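Local coordinates for uncharacterized protein (Kribbella flavida, PDB 4GB5), which is of unknown function but belongs to the SnoaL-like branch of the NTF2 clan, whose cone-shaped folds often serve as small-molecule pockets or enzymes, at residues Ala21-Leu26 with Asp31-Val36; Glu100-Ala105 with Gly111-Leu116; Asn123-Val126 with Gly131-Leu134. One frame throughout, in Å; residues are numbered along the deposited sequence.

Interaction 1: residues Ala21-Leu26 with Asp31-Val36; sequences ADIADL and DLPRRV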
loop_
_atom_site.group_PDB
_atom_site.type_symbol
_atom_site.label_atom_id
_atom_site.label_comp_id
_atom_site.label_asym_id
_atom_site.label_seq_id
_atom_site.Cartn_x
_atom_site.Cartn_y
_atom_site.Cartn_z
ATOM N N ALA A 21 -6.741 -1.194 -10.031
ATOM C CA ALA A 21 -5.571 -0.295 -10.118
ATOM C C ALA A 21 -4.814 -0.479 -11.399
ATOM O O ALA A 21 -4.345 0.488 -11.989
ATOM C CB ALA A 21 -4.672 -0.467 -8.909
ATOM N N ASP A 22 -4.785 -1.706 -11.884
ATOM C CA ASP A 22 -4.140 -1.981 -13.159
ATOM C C ASP A 22 -4.842 -1.310 -14.353
ATOM O O ASP A 22 -4.174 -0.897 -15.279
ATOM C CB ASP A 22 -4.117 -3.480 -13.448
ATOM C CG ASP A 22 -3.136 -4.251 -12.576
ATOM O OD1 ASP A 22 -2.100 -3.646 -12.178
ATOM O OD2 ASP A 22 -3.364 -5.486 -12.371
ATOM N N ILE A 23 -6.174 -1.199 -14.340
ATOM C CA ILE A 23 -6.884 -0.508 -15.431
ATOM C C ILE A 23 -6.262 0.843 -15.665
ATOM O O ILE A 23 -5.870 1.182 -16.794
ATOM C CB ILE A 23 -8.397 -0.357 -15.124
ATOM C CG1 ILE A 23 -9.074 -1.717 -15.246
ATOM C CG2 ILE A 23 -9.071 0.602 -16.102
ATOM C CD1 ILE A 23 -10.460 -1.784 -14.628
ATOM N N ALA A 24 -6.186 1.646 -14.614
ATOM C CA ALA A 24 -5.670 2.980 -14.762
ATOM C C ALA A 24 -4.185 2.972 -15.023
ATOM O O ALA A 24 -3.704 3.642 -15.930
ATOM C CB ALA A 24 -5.960 3.763 -13.522
ATOM N N ASP A 25 -3.437 2.221 -14.239
ATOM C CA ASP A 25 -1.985 2.406 -14.210
ATOM C C ASP A 25 -1.286 1.718 -15.382
ATOM O O ASP A 25 -0.198 2.153 -15.811
ATOM C CB ASP A 25 -1.392 1.943 -12.874
ATOM C CG ASP A 25 -1.931 2.694 -11.685
ATOM O OD1 ASP A 25 -2.432 3.830 -11.843
ATOM O OD2 ASP A 25 -1.883 2.151 -10.547
ATOM N N LEU A 26 -1.903 0.686 -15.941
ATOM C CA LEU A 26 -1.439 0.099 -17.230
ATOM C C LEU A 26 -2.135 0.725 -18.434
ATOM O O LEU A 26 -1.811 0.374 -19.557
ATOM C CB LEU A 26 -1.701 -1.407 -17.272
ATOM C CG LEU A 26 -1.010 -2.281 -16.228
ATOM C CD1 LEU A 26 -1.561 -3.689 -16.187
ATOM C CD2 LEU A 26 0.502 -2.275 -16.433
ATOM N N ASP A 31 -10.182 -4.309 -22.327
ATOM C CA ASP A 31 -10.398 -5.670 -21.826
ATOM C C ASP A 31 -10.576 -5.742 -20.301
ATOM O O ASP A 31 -11.568 -6.297 -19.807
ATOM C CB ASP A 31 -9.232 -6.564 -22.282
ATOM C CG ASP A 31 -9.311 -7.980 -21.731
ATOM O OD1 ASP A 31 -10.095 -8.770 -22.282
ATOM O OD2 ASP A 31 -8.574 -8.307 -20.771
ATOM N N LEU A 32 -9.627 -5.183 -19.570
ATOM C CA LEU A 32 -9.585 -5.282 -18.107
ATOM C C LEU A 32 -10.896 -4.792 -17.469
ATOM O O LEU A 32 -11.378 -5.442 -16.518
ATOM C CB LEU A 32 -8.373 -4.564 -17.565
ATOM C CG LEU A 32 -7.724 -5.041 -16.289
ATOM C CD1 LEU A 32 -7.722 -6.572 -16.137
ATOM C CD2 LEU A 32 -6.306 -4.473 -16.293
ATOM N N PRO A 33 -11.487 -3.654 -17.934
ATOM C CA PRO A 33 -12.730 -3.260 -17.242
ATOM C C PRO A 33 -13.810 -4.333 -17.270
ATOM O O PRO A 33 -14.575 -4.390 -16.294
ATOM C CB PRO A 33 -13.165 -2.004 -17.978
ATOM C CG PRO A 33 -11.847 -1.404 -18.459
ATOM C CD PRO A 33 -11.009 -2.577 -18.838
ATOM N N ARG A 34 -13.879 -5.155 -18.310
ATOM C CA ARG A 34 -14.861 -6.222 -18.319
ATOM C C ARG A 34 -14.586 -7.314 -17.300
ATOM O O ARG A 34 -15.494 -8.002 -16.864
ATOM C CB ARG A 34 -14.937 -6.854 -19.710
ATOM C CG ARG A 34 -15.221 -5.875 -20.792
ATOM C CD ARG A 34 -16.676 -5.906 -21.209
ATOM N NE ARG A 34 -17.062 -4.646 -21.841
ATOM C CZ ARG A 34 -18.283 -4.124 -21.807
ATOM N NH1 ARG A 34 -19.279 -4.747 -21.171
ATOM N NH2 ARG A 34 -18.507 -2.964 -22.409
ATOM N N ARG A 35 -13.313 -7.474 -16.959
ATOM C CA ARG A 35 -12.899 -8.451 -15.960
ATOM C C ARG A 35 -13.048 -7.937 -14.547
ATOM O O ARG A 35 -12.991 -8.700 -13.573
ATOM C CB ARG A 35 -11.436 -8.801 -16.195
ATOM C CG ARG A 35 -11.267 -9.378 -17.597
ATOM C CD ARG A 35 -9.885 -9.929 -17.836
ATOM N NE ARG A 35 -9.763 -10.325 -19.240
ATOM C CZ ARG A 35 -10.126 -11.502 -19.745
ATOM N NH1 ARG A 35 -10.616 -12.454 -18.963
ATOM N NH2 ARG A 35 -9.977 -11.732 -21.047
ATOM N N VAL A 36 -13.171 -6.620 -14.399
ATOM C CA VAL A 36 -13.243 -5.982 -13.072
ATOM C C VAL A 36 -14.607 -5.474 -12.634
ATOM O O VAL A 36 -14.937 -5.508 -11.459
ATOM C CB VAL A 36 -12.245 -4.804 -13.017
ATOM C CG1 VAL A 36 -12.292 -4.001 -11.754
ATOM C CG2 VAL A 36 -10.829 -5.339 -13.230
#
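Ile-23 sets CG1 beside its backbone N (chi1 -72°) and then runs nearly extended (chi2 165°), which carries the branch off helix 6-25 toward helix 32-36: CG1 meets Leu-32, and CD1 meets Pro-33 and Val-36. Ile-23 makes most of the contacts here. Its CG1 lies 3.7 Å from CG of Leu-32, the two side chains slanting across each other. Farther out, CD1 of Ile-23 comes within 3.8 Å of the CA of Pro-33, and meets CG2 of Val-36 tip to tip at 3.8 Å. Three residues on one side of the short helix thus grip a single methyl-ended branch, while Leu-65 of helix 58-69 also packs on Ile-23.

Leu-32 extends the contact by one residue. Its CD2 touches CB of Asp-22 at 3.7 Å, so only the aliphatic root of the aspartate joins the apolar seam; the carboxylate turns to another task, its OD1 being hydrogen-bonded to NE2 of His-94 of the second subunit. On the far side, Arg-35 reaches back one turn and holds Asp-31 side-on, NE to OD2 at 2.8 Å and NH2 to OD1, a salt bridge within 31-36.

The short helical segments run almost antiparallel, at 162°, with axes 9.9 Å apart, and the contact is apolar, made mostly by side chains. Such a helix-loop-helix turn, the long N-terminal helix folding back through a short loop onto a brief second helix, is consistent with the helical side of the NTF2-like alpha+beta cone.

Interaction 2: residues Glu100-Ala105 with Gly111-Leu116; sequences EHWLPA and GPDRWL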
loop_
_atom_site.group_PDB
_atom_site.type_symbol
_atom_site.label_atom_id
_atom_site.label_comp_id
_atom_site.label_asym_id
_atom_site.label_seq_id
_atom_site.Cartn_x
_atom_site.Cartn_y
_atom_site.Cartn_z
ATOM N N GLU A 100 -1.611 8.822 -7.377
ATOM C CA GLU A 100 -0.686 9.801 -7.931
ATOM C C GLU A 100 -0.911 9.900 -9.428
ATOM O O GLU A 100 -1.033 8.875 -10.091
ATOM C CB GLU A 100 0.754 9.379 -7.707
ATOM C CG GLU A 100 1.167 9.409 -6.266
ATOM C CD GLU A 100 2.426 8.606 -6.030
ATOM O OE1 GLU A 100 2.403 7.353 -6.220
ATOM O OE2 GLU A 100 3.439 9.220 -5.670
ATOM N N HIS A 101 -0.890 11.128 -9.965
ATOM C CA HIS A 101 -1.089 11.340 -11.401
ATOM C C HIS A 101 -0.056 12.388 -11.845
ATOM O O HIS A 101 -0.059 13.534 -11.338
ATOM C CB HIS A 101 -2.472 11.911 -11.704
ATOM C CG HIS A 101 -3.603 11.257 -10.978
ATOM N ND1 HIS A 101 -3.870 11.491 -9.645
ATOM C CD2 HIS A 101 -4.603 10.454 -11.419
ATOM C CE1 HIS A 101 -4.950 10.828 -9.280
ATOM N NE2 HIS A 101 -5.403 10.170 -10.334
ATOM N N TRP A 102 0.830 12.014 -12.759
ATOM C CA TRP A 102 1.886 12.900 -13.239
ATOM C C TRP A 102 1.538 13.479 -14.571
ATOM O O TRP A 102 1.232 12.746 -15.508
ATOM C CB TRP A 102 3.197 12.147 -13.311
ATOM C CG TRP A 102 3.812 11.844 -11.942
ATOM C CD1 TRP A 102 4.578 12.690 -11.196
ATOM C CD2 TRP A 102 3.674 10.649 -11.188
ATOM N NE1 TRP A 102 4.922 12.074 -10.025
ATOM C CE2 TRP A 102 4.403 10.816 -10.007
ATOM C CE3 TRP A 102 3.025 9.433 -11.408
ATOM C CZ2 TRP A 102 4.479 9.829 -9.047
ATOM C CZ3 TRP A 102 3.134 8.446 -10.452
ATOM C CH2 TRP A 102 3.824 8.675 -9.278
ATOM N N LEU A 103 1.605 14.793 -14.653
ATOM C CA LEU A 103 1.407 15.501 -15.914
ATOM C C LEU A 103 2.706 15.523 -16.689
ATOM O O LEU A 103 3.780 15.612 -16.115
ATOM C CB LEU A 103 0.980 16.950 -15.679
ATOM C CG LEU A 103 -0.462 17.136 -15.214
ATOM C CD1 LEU A 103 -1.413 16.781 -16.340
ATOM C CD2 LEU A 103 -0.812 16.282 -13.990
ATOM N N PRO A 104 2.608 15.486 -18.012
ATOM C CA PRO A 104 3.815 15.655 -18.816
ATOM C C PRO A 104 4.405 17.033 -18.625
ATOM O O PRO A 104 3.727 18.000 -18.348
ATOM C CB PRO A 104 3.318 15.467 -20.251
ATOM C CG PRO A 104 1.890 15.820 -20.205
ATOM C CD PRO A 104 1.383 15.441 -18.827
ATOM N N ALA A 105 5.709 17.123 -18.818
ATOM C CA ALA A 105 6.417 18.373 -18.748
ATOM C C ALA A 105 5.861 19.449 -19.674
ATOM O O ALA A 105 5.902 20.646 -19.347
ATOM C CB ALA A 105 7.923 18.129 -19.039
ATOM N N GLY A 111 6.269 24.220 -13.076
ATOM C CA GLY A 111 5.485 24.139 -11.864
ATOM C C GLY A 111 5.314 22.716 -11.374
ATOM O O GLY A 111 5.994 21.792 -11.822
ATOM N N PRO A 112 4.402 22.531 -10.417
ATOM C CA PRO A 112 4.151 21.186 -9.902
ATOM C C PRO A 112 3.648 20.286 -11.004
ATOM O O PRO A 112 2.993 20.741 -11.933
ATOM C CB PRO A 112 3.088 21.416 -8.831
ATOM C CG PRO A 112 2.424 22.663 -9.201
ATOM C CD PRO A 112 3.446 23.518 -9.886
ATOM N N ASP A 113 3.940 18.998 -10.895
ATOM C CA ASP A 113 3.511 18.092 -11.930
ATOM C C ASP A 113 2.754 16.892 -11.425
ATOM O O ASP A 113 2.359 16.064 -12.214
ATOM C CB ASP A 113 4.673 17.646 -12.799
ATOM C CG ASP A 113 5.638 16.732 -12.098
ATOM O OD1 ASP A 113 5.486 16.510 -10.894
ATOM O OD2 ASP A 113 6.574 16.275 -12.808
ATOM N N ARG A 114 2.491 16.815 -10.132
ATOM C CA ARG A 114 1.854 15.611 -9.606
ATOM C C ARG A 114 0.594 15.944 -8.836
ATOM O O ARG A 114 0.626 16.682 -7.838
ATOM C CB ARG A 114 2.799 14.800 -8.717
ATOM C CG ARG A 114 2.293 13.423 -8.294
ATOM C CD ARG A 114 1.487 13.518 -7.053
ATOM N NE ARG A 114 2.284 13.644 -5.837
ATOM C CZ ARG A 114 2.251 14.644 -4.959
ATOM N NH1 ARG A 114 1.590 15.778 -5.187
ATOM N NH2 ARG A 114 2.998 14.565 -3.853
ATOM N N TRP A 115 -0.529 15.425 -9.324
ATOM C CA TRP A 115 -1.817 15.552 -8.670
ATOM C C TRP A 115 -1.975 14.328 -7.771
ATOM O O TRP A 115 -1.985 13.191 -8.229
ATOM C CB TRP A 115 -2.953 15.575 -9.721
ATOM C CG TRP A 115 -4.327 15.532 -9.154
ATOM C CD1 TRP A 115 -4.801 16.130 -7.979
ATOM C CD2 TRP A 115 -5.460 14.873 -9.738
ATOM N NE1 TRP A 115 -6.151 15.855 -7.834
ATOM C CE2 TRP A 115 -6.553 15.071 -8.889
ATOM C CE3 TRP A 115 -5.635 14.099 -10.884
ATOM C CZ2 TRP A 115 -7.808 14.551 -9.176
ATOM C CZ3 TRP A 115 -6.860 13.577 -11.144
ATOM C CH2 TRP A 115 -7.950 13.831 -10.312
ATOM N N LEU A 116 -2.120 14.597 -6.485
ATOM C CA LEU A 116 -2.302 13.554 -5.472
ATOM C C LEU A 116 -3.697 13.573 -4.920
ATOM O O LEU A 116 -4.193 14.635 -4.524
ATOM C CB LEU A 116 -1.330 13.783 -4.294
ATOM C CG LEU A 116 -1.356 12.670 -3.244
ATOM C CD1 LEU A 116 -0.856 11.357 -3.748
ATOM C CD2 LEU A 116 -0.534 13.173 -2.038
HETATM O O HOH W 1 4.331 11.641 -5.596
#
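His-101 and Trp-115 form a hydrogen-bonded pair between antiparallel strands, and the histidine can be followed outward from its root. CB of His-101 lies 3.9 Å from CE3 of Trp-115, and CG, set beside its own backbone N (chi1 -45°), comes closer to the same carbon. ND1 does double duty. In the plane of its ring it donates a nearly straight bond to the carbonyl O of Trp-115 at 2.9 Å (167°), while over the indole it stands 3.4 Å from CE3. On the other branch of the ring, CD2 of His-101 is 3.8 Å from CE3 of Trp-115. At the far end CE1 lies near both CE3 and CZ3, and NE2 lies nearest CZ3. The result is an offset face-to-face stack, the histidine and six-membered ring centroids 4.2 Å apart and the planes 25° from parallel.

That carbonyl of Trp-115 also accepts from the backbone N of His-101, the two donors arriving from opposite faces of its plane. The ND1 bond together with the stack probably holds the ring's rotation. Trp-115 N returns a bond to His-101 O, and Leu-103 N continues the ladder to Asp-113 O.

On the other face of the sheet, CG of Arg-114 sits over the five-membered ring of Trp-102, 3.7 Å from its centroid, a CH-pi contact. A water joins NE of Arg-114 to OE2 of Glu-100, whose carboxylate is also paired with Arg-98 of the second subunit; Arg-114 itself pairs with Glu-145.

Strand 90-102 lies here between strands 74-87 and 114-128, with helix 148-151 touching Leu-103 and Trp-115, and Trp-102 stacks on Tyr-143 of the second subunit.

Interaction 3: residues Asn123-Val126 with Gly131-Leu134; sequences NEAV and GWRL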
loop_
_atom_site.group_PDB
_atom_site.type_symbol
_atom_site.label_atom_id
_atom_site.label_comp_id
_atom_site.label_asym_id
_atom_site.label_seq_id
_atom_site.Cartn_x
_atom_site.Cartn_y
_atom_site.Cartn_z
ATOM N N ASN A 123 -17.042 0.765 -1.915
ATOM C CA ASN A 123 -17.467 0.127 -3.140
ATOM C C ASN A 123 -18.385 -1.050 -2.869
ATOM O O ASN A 123 -18.489 -1.507 -1.732
ATOM C CB ASN A 123 -16.232 -0.389 -3.881
ATOM C CG ASN A 123 -15.414 0.707 -4.495
ATOM O OD1 ASN A 123 -15.680 1.894 -4.289
ATOM N ND2 ASN A 123 -14.351 0.321 -5.243
ATOM N N GLU A 124 -19.078 -1.510 -3.905
ATOM C CA GLU A 124 -19.868 -2.731 -3.853
ATOM C C GLU A 124 -19.389 -3.701 -4.901
ATOM O O GLU A 124 -18.919 -3.305 -5.982
ATOM C CB GLU A 124 -21.382 -2.458 -4.026
ATOM C CG GLU A 124 -21.938 -1.569 -2.921
ATOM C CD GLU A 124 -23.353 -1.048 -3.133
ATOM O OE1 GLU A 124 -23.925 -1.237 -4.214
ATOM O OE2 GLU A 124 -23.884 -0.422 -2.197
ATOM N N ALA A 125 -19.483 -4.979 -4.587
ATOM C CA ALA A 125 -19.181 -6.026 -5.575
ATOM C C ALA A 125 -20.315 -7.007 -5.645
ATOM O O ALA A 125 -21.117 -7.121 -4.723
ATOM C CB ALA A 125 -17.905 -6.752 -5.204
ATOM N N VAL A 126 -20.428 -7.669 -6.785
ATOM C CA VAL A 126 -21.399 -8.719 -6.996
ATOM C C VAL A 126 -20.736 -9.933 -7.596
ATOM O O VAL A 126 -19.755 -9.828 -8.376
ATOM C CB VAL A 126 -22.558 -8.268 -7.890
ATOM C CG1 VAL A 126 -23.304 -7.133 -7.237
ATOM C CG2 VAL A 126 -22.097 -7.856 -9.215
ATOM N N GLY A 131 -17.378 -14.577 -12.054
ATOM C CA GLY A 131 -16.602 -14.190 -10.893
ATOM C C GLY A 131 -17.030 -12.847 -10.314
ATOM O O GLY A 131 -17.938 -12.178 -10.821
ATOM N N TRP A 132 -16.395 -12.468 -9.220
ATOM C CA TRP A 132 -16.697 -11.197 -8.568
ATOM C C TRP A 132 -16.406 -10.023 -9.481
ATOM O O TRP A 132 -15.380 -10.009 -10.197
ATOM C CB TRP A 132 -15.944 -11.061 -7.255
ATOM C CG TRP A 132 -16.501 -11.948 -6.171
ATOM C CD1 TRP A 132 -16.074 -13.217 -5.834
ATOM C CD2 TRP A 132 -17.611 -11.658 -5.299
ATOM N NE1 TRP A 132 -16.849 -13.715 -4.811
ATOM C CE2 TRP A 132 -17.786 -12.775 -4.453
ATOM C CE3 TRP A 132 -18.437 -10.537 -5.120
ATOM C CZ2 TRP A 132 -18.778 -12.816 -3.464
ATOM C CZ3 TRP A 132 -19.434 -10.582 -4.145
ATOM C CH2 TRP A 132 -19.592 -11.719 -3.333
ATOM N N ARG A 133 -17.263 -9.002 -9.404
ATOM C CA ARG A 133 -17.051 -7.754 -10.127
ATOM C C ARG A 133 -17.449 -6.572 -9.262
ATOM O O ARG A 133 -18.365 -6.667 -8.433
ATOM C CB ARG A 133 -17.963 -7.705 -11.395
ATOM C CG ARG A 133 -17.659 -8.749 -12.497
ATOM C CD ARG A 133 -16.310 -8.520 -13.141
ATOM N NE ARG A 133 -16.074 -9.426 -14.266
ATOM C CZ ARG A 133 -15.593 -10.651 -14.158
ATOM N NH1 ARG A 133 -15.277 -11.167 -12.995
ATOM N NH2 ARG A 133 -15.395 -11.365 -15.268
ATOM N N LEU A 134 -16.772 -5.455 -9.464
ATOM C CA LEU A 134 -17.101 -4.229 -8.761
ATOM C C LEU A 134 -18.260 -3.531 -9.488
ATOM O O LEU A 134 -18.128 -3.124 -10.652
ATOM C CB LEU A 134 -15.882 -3.293 -8.701
ATOM C CG LEU A 134 -14.688 -3.741 -7.866
ATOM C CD1 LEU A 134 -13.541 -2.778 -7.959
ATOM C CD2 LEU A 134 -15.103 -3.905 -6.414
#
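The beta hairpin of strands 114-128 and 131-145 supplies this contact, close to its turn, where Val-126 pairs with Arg-133 and Ala-125 with Leu-134. Val-126 and Arg-133 form the hydrogen-bonded pair: Val-126 N gives to Arg-133 O at 2.8 Å, and Arg-133 N gives back to Val-126 O at the same length. Ala-125 and Leu-134 make the non-hydrogen-bonded pair beside it, their CA atoms 4.2 Å apart, and CA of Ala-125 lies 3.0 Å from Arg-133 O as a CA-H...O contact.

Trp-132 brings the six-membered end of its indole obliquely against the partner strand, with Ala-125 C at its edge. With CG placed beside the backbone N (chi1 -73°) and the ring turned crosswise (chi2 94°), CE3 comes 3.4 Å from the carbonyl carbon of Val-126 and 3.8 Å from CB of Ala-125, while CZ3 lies nearest Val-126 C and next to Ala-125 O. Its NE1 is hydrogen-bonded to Asp-9, and Ile-13 and Leu-16 of helix 6-25 touch its side chain. Replacing Trp-132 by an alanine would probably open a gap between the hairpin and that helix, and leave Asp-9 without its indole partner. On the same side as Ala-125, Leu-134 adds CD2, 4.2 Å from the alanine CB.

Arg-133 bends at chi2 and curls back, NH1 donating to the carbonyl O of Trp-132 at 3.0 Å from above the carbonyl plane; its NE bonds Arg-34 O.

Chemically, the contact divides its labour: paired backbone hydrogen bonds set the register, the indole packs against helix 6-25 while Ala-125 and Leu-134 meet on the same sheet face, and the guanidinium satisfies backbone carbonyls that include one from another part of the chain.

In the fold
The three contacts follow one another along the chain, each closing before the next opens, and all lie within the one SnoaL-like range. Interactions 2 and 3 share strand 114-128 but sit on opposite sides of the chain's centre, their own centres about 31 Å apart; the strand pairs with strand 90-102 near its start and with strand 131-145 near its end. Interaction 1 lies about 14 Å from interaction 3, centre to centre, and touches it: Val-36 O meets Leu-134 N in a probable hydrogen bond, tying the short helix to the sheet. Interactions 1 and 2, their centres about 22 Å apart, do not touch, yet both contact the second subunit.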